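Long-range contact in transcription initiation factor tfiid subunit 72/90-100 KDA (PDB 2J4B), which probably helps regulate RNA polymerase II transcription as a subunit of the TFIID and SAGA complexes, represented here by its N-terminal NTD2 domain: residues Q7-I19 with L109-I122. Residues are numbered along the deposited sequence; the frame is centred on the assembly and turned at random.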
loop_
_atom_site.group_PDB
_atom_site.type_symbol
_atom_site.label_atom_id
_atom_site.label_comp_id
_atom_site.label_asym_id
_atom_site.label_seq_id
_atom_site.Cartn_x
_atom_site.Cartn_y
_atom_site.Cartn_z
ATOM N N GLN A 7 -5.561 -8.241 -10.349
ATOM C CA GLN A 7 -5.678 -8.681 -8.925
ATOM C C GLN A 7 -4.695 -7.969 -7.976
ATOM O O GLN A 7 -3.550 -7.699 -8.325
ATOM C CB GLN A 7 -5.488 -10.198 -8.818
ATOM C CG GLN A 7 -6.475 -10.996 -9.652
ATOM C CD GLN A 7 -6.541 -12.460 -9.251
ATOM O OE1 GLN A 7 -6.679 -12.792 -8.061
ATOM N NE2 GLN A 7 -6.459 -13.350 -10.246
ATOM N N MET A 8 -5.167 -7.719 -6.757
ATOM C CA MET A 8 -4.473 -6.894 -5.784
ATOM C C MET A 8 -3.093 -7.405 -5.388
ATOM O O MET A 8 -2.123 -6.644 -5.412
ATOM C CB MET A 8 -5.332 -6.746 -4.533
ATOM C CG MET A 8 -6.601 -5.931 -4.761
ATOM S SD MET A 8 -7.464 -5.554 -3.221
ATOM C CE MET A 8 -8.467 -7.017 -2.973
ATOM N N GLU A 9 -3.013 -8.678 -5.010
ATOM C CA GLU A 9 -1.764 -9.265 -4.532
ATOM C C GLU A 9 -0.687 -9.353 -5.623
ATOM O O GLU A 9 0.476 -9.044 -5.383
ATOM C CB GLU A 9 -2.013 -10.655 -3.926
ATOM C CG GLU A 9 -0.764 -11.240 -3.264
ATOM C CD GLU A 9 -0.973 -12.610 -2.646
ATOM O OE1 GLU A 9 -2.003 -12.822 -1.962
ATOM O OE2 GLU A 9 -0.092 -13.484 -2.850
ATOM N N THR A 10 -1.073 -9.786 -6.814
ATOM C CA THR A 10 -0.153 -9.849 -7.940
ATOM C C THR A 10 0.452 -8.472 -8.222
ATOM O O THR A 10 1.652 -8.364 -8.493
ATOM C CB THR A 10 -0.870 -10.355 -9.211
ATOM O OG1 THR A 10 -1.452 -11.637 -8.954
ATOM C CG2 THR A 10 0.098 -10.482 -10.372
ATOM N N SER A 11 -0.379 -7.429 -8.142
ATOM C CA SER A 11 0.031 -6.071 -8.479
ATOM C C SER A 11 0.981 -5.511 -7.429
ATOM O O SER A 11 1.914 -4.771 -7.751
ATOM C CB SER A 11 -1.192 -5.153 -8.615
ATOM O OG SER A 11 -2.076 -5.614 -9.628
ATOM N N TYR A 12 0.733 -5.865 -6.175
ATOM C CA TYR A 12 1.606 -5.483 -5.084
ATOM C C TYR A 12 3.009 -6.052 -5.285
ATOM O O TYR A 12 3.992 -5.315 -5.260
ATOM C CB TYR A 12 1.022 -5.977 -3.764
ATOM C CG TYR A 12 1.886 -5.678 -2.563
ATOM C CD1 TYR A 12 1.739 -4.491 -1.863
ATOM C CD2 TYR A 12 2.836 -6.584 -2.127
ATOM C CE1 TYR A 12 2.520 -4.207 -0.773
ATOM C CE2 TYR A 12 3.624 -6.311 -1.034
ATOM C CZ TYR A 12 3.462 -5.124 -0.358
ATOM O OH TYR A 12 4.246 -4.847 0.739
ATOM N N VAL A 13 3.092 -7.363 -5.483
ATOM C CA VAL A 13 4.359 -8.038 -5.778
ATOM C C VAL A 13 5.108 -7.448 -6.975
ATOM O O VAL A 13 6.301 -7.185 -6.900
ATOM C CB VAL A 13 4.127 -9.543 -6.072
ATOM C CG1 VAL A 13 5.433 -10.208 -6.490
ATOM C CG2 VAL A 13 3.509 -10.254 -4.850
ATOM N N SER A 14 4.406 -7.266 -8.084
ATOM C CA SER A 14 5.013 -6.768 -9.320
ATOM C C SER A 14 5.562 -5.337 -9.146
ATOM O O SER A 14 6.620 -4.991 -9.692
ATOM C CB SER A 14 3.986 -6.838 -10.455
ATOM O OG SER A 14 4.127 -5.753 -11.353
ATOM N N LEU A 15 4.848 -4.522 -8.375
ATOM C CA LEU A 15 5.359 -3.228 -7.937
ATOM C C LEU A 15 6.555 -3.392 -7.007
ATOM O O LEU A 15 7.595 -2.784 -7.208
ATOM C CB LEU A 15 4.269 -2.439 -7.226
ATOM C CG LEU A 15 4.709 -1.111 -6.603
ATOM C CD1 LEU A 15 5.319 -0.163 -7.636
ATOM C CD2 LEU A 15 3.525 -0.488 -5.881
ATOM N N LYS A 16 6.406 -4.217 -5.983
ATOM C CA LYS A 16 7.505 -4.502 -5.065
ATOM C C LYS A 16 8.784 -4.912 -5.803
ATOM O O LYS A 16 9.862 -4.429 -5.485
ATOM C CB LYS A 16 7.098 -5.600 -4.089
ATOM C CG LYS A 16 8.142 -5.924 -3.038
ATOM C CD LYS A 16 7.659 -7.034 -2.113
ATOM C CE LYS A 16 8.812 -7.686 -1.397
ATOM N NZ LYS A 16 8.391 -8.918 -0.688
ATOM N N THR A 17 8.655 -5.791 -6.790
ATOM C CA THR A 17 9.807 -6.308 -7.518
ATOM C C THR A 17 10.465 -5.235 -8.390
ATOM O O THR A 17 11.690 -5.243 -8.601
ATOM C CB THR A 17 9.396 -7.502 -8.403
ATOM O OG1 THR A 17 8.725 -8.483 -7.594
ATOM C CG2 THR A 17 10.603 -8.112 -9.079
ATOM N N TRP A 18 9.641 -4.321 -8.898
ATOM C CA TRP A 18 10.128 -3.220 -9.723
ATOM C C TRP A 18 10.905 -2.238 -8.860
ATOM O O TRP A 18 12.021 -1.855 -9.195
ATOM C CB TRP A 18 8.958 -2.537 -10.427
ATOM C CG TRP A 18 9.332 -1.332 -11.227
ATOM C CD1 TRP A 18 9.840 -1.309 -12.489
ATOM C CD2 TRP A 18 9.200 0.043 -10.813
ATOM N NE1 TRP A 18 10.043 -0.009 -12.888
ATOM C CE2 TRP A 18 9.657 0.840 -11.880
ATOM C CE3 TRP A 18 8.735 0.669 -9.646
ATOM C CZ2 TRP A 18 9.671 2.241 -11.818
ATOM C CZ3 TRP A 18 8.744 2.050 -9.581
ATOM C CH2 TRP A 18 9.217 2.827 -10.666
ATOM N N ILE A 19 10.311 -1.843 -7.736
ATOM C CA ILE A 19 10.975 -0.939 -6.782
ATOM C C ILE A 19 12.339 -1.464 -6.331
ATOM O O ILE A 19 13.347 -0.777 -6.450
ATOM C CB ILE A 19 10.139 -0.751 -5.523
ATOM C CG1 ILE A 19 8.861 0.020 -5.857
ATOM C CG2 ILE A 19 10.977 -0.064 -4.426
ATOM C CD1 ILE A 19 7.878 0.078 -4.730
ATOM N N LEU A 109 8.844 8.068 -12.767
ATOM C CA LEU A 109 9.100 6.651 -12.985
ATOM C C LEU A 109 7.941 5.801 -12.461
ATOM O O LEU A 109 7.495 4.871 -13.145
ATOM C CB LEU A 109 10.434 6.232 -12.350
ATOM C CG LEU A 109 11.644 6.759 -13.136
ATOM C CD1 LEU A 109 12.924 6.712 -12.302
ATOM C CD2 LEU A 109 11.829 6.007 -14.469
ATOM N N LEU A 110 7.448 6.134 -11.264
ATOM C CA LEU A 110 6.398 5.347 -10.591
ATOM C C LEU A 110 5.089 5.308 -11.361
ATOM O O LEU A 110 4.456 4.266 -11.436
ATOM C CB LEU A 110 6.127 5.881 -9.177
ATOM C CG LEU A 110 4.923 5.282 -8.415
ATOM C CD1 LEU A 110 5.162 3.787 -8.041
ATOM C CD2 LEU A 110 4.601 6.100 -7.200
ATOM N N ILE A 111 4.680 6.435 -11.934
ATOM C CA ILE A 111 3.379 6.513 -12.617
ATOM C C ILE A 111 3.476 5.924 -14.016
ATOM O O ILE A 111 2.543 5.286 -14.490
ATOM C CB ILE A 111 2.821 7.966 -12.710
ATOM C CG1 ILE A 111 2.826 8.655 -11.342
ATOM C CG2 ILE A 111 1.401 7.939 -13.243
ATOM C CD1 ILE A 111 1.846 8.091 -10.388
ATOM N N ASN A 112 4.613 6.149 -14.665
ATOM C CA ASN A 112 4.925 5.497 -15.930
ATOM C C ASN A 112 4.816 3.989 -15.760
ATOM O O ASN A 112 4.193 3.300 -16.559
ATOM C CB ASN A 112 6.341 5.866 -16.406
ATOM C CG ASN A 112 6.471 7.323 -16.844
ATOM O OD1 ASN A 112 5.484 8.015 -17.061
ATOM N ND2 ASN A 112 7.701 7.789 -16.974
ATOM N N PHE A 113 5.410 3.467 -14.698
ATOM C CA PHE A 113 5.361 2.018 -14.449
ATOM C C PHE A 113 3.932 1.497 -14.247
ATOM O O PHE A 113 3.538 0.487 -14.832
ATOM C CB PHE A 113 6.217 1.647 -13.231
ATOM C CG PHE A 113 6.134 0.215 -12.883
ATOM C CD1 PHE A 113 6.739 -0.735 -13.687
ATOM C CD2 PHE A 113 5.411 -0.203 -11.794
ATOM C CE1 PHE A 113 6.637 -2.059 -13.390
ATOM C CE2 PHE A 113 5.300 -1.541 -11.503
ATOM C CZ PHE A 113 5.917 -2.460 -12.284
ATOM N N LEU A 114 3.156 2.183 -13.414
ATOM C CA LEU A 114 1.764 1.770 -13.160
ATOM C C LEU A 114 0.862 1.902 -14.399
ATOM O O LEU A 114 0.028 1.040 -14.659
ATOM C CB LEU A 114 1.171 2.564 -12.004
ATOM C CG LEU A 114 1.920 2.495 -10.672
ATOM C CD1 LEU A 114 1.443 3.630 -9.752
ATOM C CD2 LEU A 114 1.740 1.123 -10.022
ATOM N N GLU A 115 1.035 2.974 -15.161
ATOM C CA GLU A 115 0.279 3.165 -16.419
ATOM C C GLU A 115 0.696 2.222 -17.545
ATOM O O GLU A 115 -0.133 1.800 -18.357
ATOM C CB GLU A 115 0.422 4.602 -16.920
ATOM C CG GLU A 115 -0.420 5.595 -16.139
ATOM C CD GLU A 115 -0.282 7.025 -16.650
ATOM O OE1 GLU A 115 0.798 7.411 -17.162
ATOM O OE2 GLU A 115 -1.279 7.763 -16.530
ATOM N N GLU A 116 1.984 1.909 -17.620
ATOM C CA GLU A 116 2.471 1.039 -18.683
ATOM C C GLU A 116 2.049 -0.409 -18.447
ATOM O O GLU A 116 1.961 -1.201 -19.381
ATOM C CB GLU A 116 3.991 1.137 -18.806
ATOM C CG GLU A 116 4.580 0.272 -19.929
ATOM C CD GLU A 116 5.979 0.720 -20.330
ATOM O OE1 GLU A 116 6.670 1.354 -19.489
ATOM O OE2 GLU A 116 6.390 0.455 -21.482
ATOM N N ARG A 117 1.789 -0.746 -17.189
ATOM C CA ARG A 117 1.407 -2.095 -16.819
ATOM C C ARG A 117 -0.056 -2.170 -16.428
ATOM O O ARG A 117 -0.494 -3.157 -15.860
ATOM C CB ARG A 117 2.268 -2.587 -15.653
ATOM C CG ARG A 117 3.754 -2.719 -15.980
ATOM C CD ARG A 117 4.302 -3.958 -15.298
ATOM N NE ARG A 117 5.698 -4.268 -15.614
ATOM C CZ ARG A 117 6.285 -5.410 -15.263
ATOM N NH1 ARG A 117 5.590 -6.333 -14.601
ATOM N NH2 ARG A 117 7.556 -5.638 -15.571
ATOM N N ASN A 118 -0.807 -1.118 -16.711
ATOM C CA ASN A 118 -2.214 -1.080 -16.353
ATOM C C ASN A 118 -2.466 -1.651 -14.949
ATOM O O ASN A 118 -3.271 -2.572 -14.775
ATOM C CB ASN A 118 -3.050 -1.846 -17.394
ATOM C CG ASN A 118 -2.897 -1.282 -18.811
ATOM O OD1 ASN A 118 -1.796 -1.194 -19.357
ATOM N ND2 ASN A 118 -4.014 -0.919 -19.415
ATOM N N LEU A 119 -1.761 -1.119 -13.952
ATOM C CA LEU A 119 -1.978 -1.516 -12.566
ATOM C C LEU A 119 -3.094 -0.636 -12.014
ATOM O O LEU A 119 -2.903 0.173 -11.111
ATOM C CB LEU A 119 -0.691 -1.392 -11.741
ATOM C CG LEU A 119 0.467 -2.326 -12.111
ATOM C CD1 LEU A 119 1.543 -2.220 -11.075
ATOM C CD2 LEU A 119 0.003 -3.791 -12.262
ATOM N N THR A 120 -4.271 -0.841 -12.591
ATOM C CA THR A 120 -5.433 0.012 -12.422
ATOM C C THR A 120 -5.882 0.128 -10.954
ATOM O O THR A 120 -6.411 1.160 -10.512
ATOM C CB THR A 120 -6.575 -0.540 -13.305
ATOM O OG1 THR A 120 -7.670 0.376 -13.348
ATOM C CG2 THR A 120 -7.052 -1.845 -12.744
ATOM N N TYR A 121 -5.648 -0.921 -10.182
ATOM C CA TYR A 121 -6.037 -0.917 -8.778
ATOM C C TYR A 121 -5.103 -0.036 -7.946
ATOM O O TYR A 121 -5.555 0.649 -7.028
ATOM C CB TYR A 121 -6.060 -2.335 -8.220
ATOM C CG TYR A 121 -6.214 -2.361 -6.726
ATOM C CD1 TYR A 121 -7.472 -2.343 -6.147
ATOM C CD2 TYR A 121 -5.099 -2.360 -5.889
ATOM C CE1 TYR A 121 -7.627 -2.353 -4.786
ATOM C CE2 TYR A 121 -5.243 -2.353 -4.518
ATOM C CZ TYR A 121 -6.513 -2.350 -3.974
ATOM O OH TYR A 121 -6.683 -2.347 -2.618
ATOM N N ILE A 122 -3.803 -0.060 -8.250
ATOM C CA ILE A 122 -2.828 0.709 -7.471
ATOM C C ILE A 122 -3.002 2.200 -7.723
ATOM O O ILE A 122 -2.843 2.996 -6.809
ATOM C CB ILE A 122 -1.369 0.313 -7.777
ATOM C CG1 ILE A 122 -1.099 -1.143 -7.384
ATOM C CG2 ILE A 122 -0.395 1.242 -7.034
ATOM C CD1 ILE A 122 0.365 -1.583 -7.569
HETATM O O HOH W 1 -3.271 -3.165 -10.170
HETATM O O HOH W 2 2.483 -5.991 -13.915
#
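Trp18 and Phe113 lie face to face at one end of the contact, the five-membered indole ring over the phenyl ring with centroids 3.8 Å apart and planes 13° from parallel. Both side chains have CG anti to the backbone N (chi1 176° in each) and run past one another head to tail, which brings Trp18 CB over the phenyl ring and Phe113 CB over the six-membered indole ring. Large flat rings can span the 11.5 Å closest approach of the axes of segments 8-19 and 109-116 (139° between them). Beside the stack, next to Phe113 CE2, the branched Leu15 divides its methyls: CD1 meets Leu110 CD1 at 4.0 Å, and CD2 meets Ile122 CD1 at 3.7 Å. Leu33 and Leu37 also touch Leu15.

At the other end, Met8 lays CG over the Tyr121 ring, 3.6 Å from its centroid, with SD oblique to the ring in a Met-aromatic contact; the phenol OH hydrogen-bonds Asp44.

Serine suits the buried position of Ser11: it is small, and OG donates to Gln7 O and accepts from a water that also takes the Tyr121 N-H. The open margin is looser: a second water joins Ser14 OG to exposed Arg117 NH1. With no direct hydrogen bond between the segments, dispersion and hydrophobic burial probably supply most of the adhesion joining this NTD2 domain's first helix to helices 104-116 and 120-129, while two waters link their polar groups.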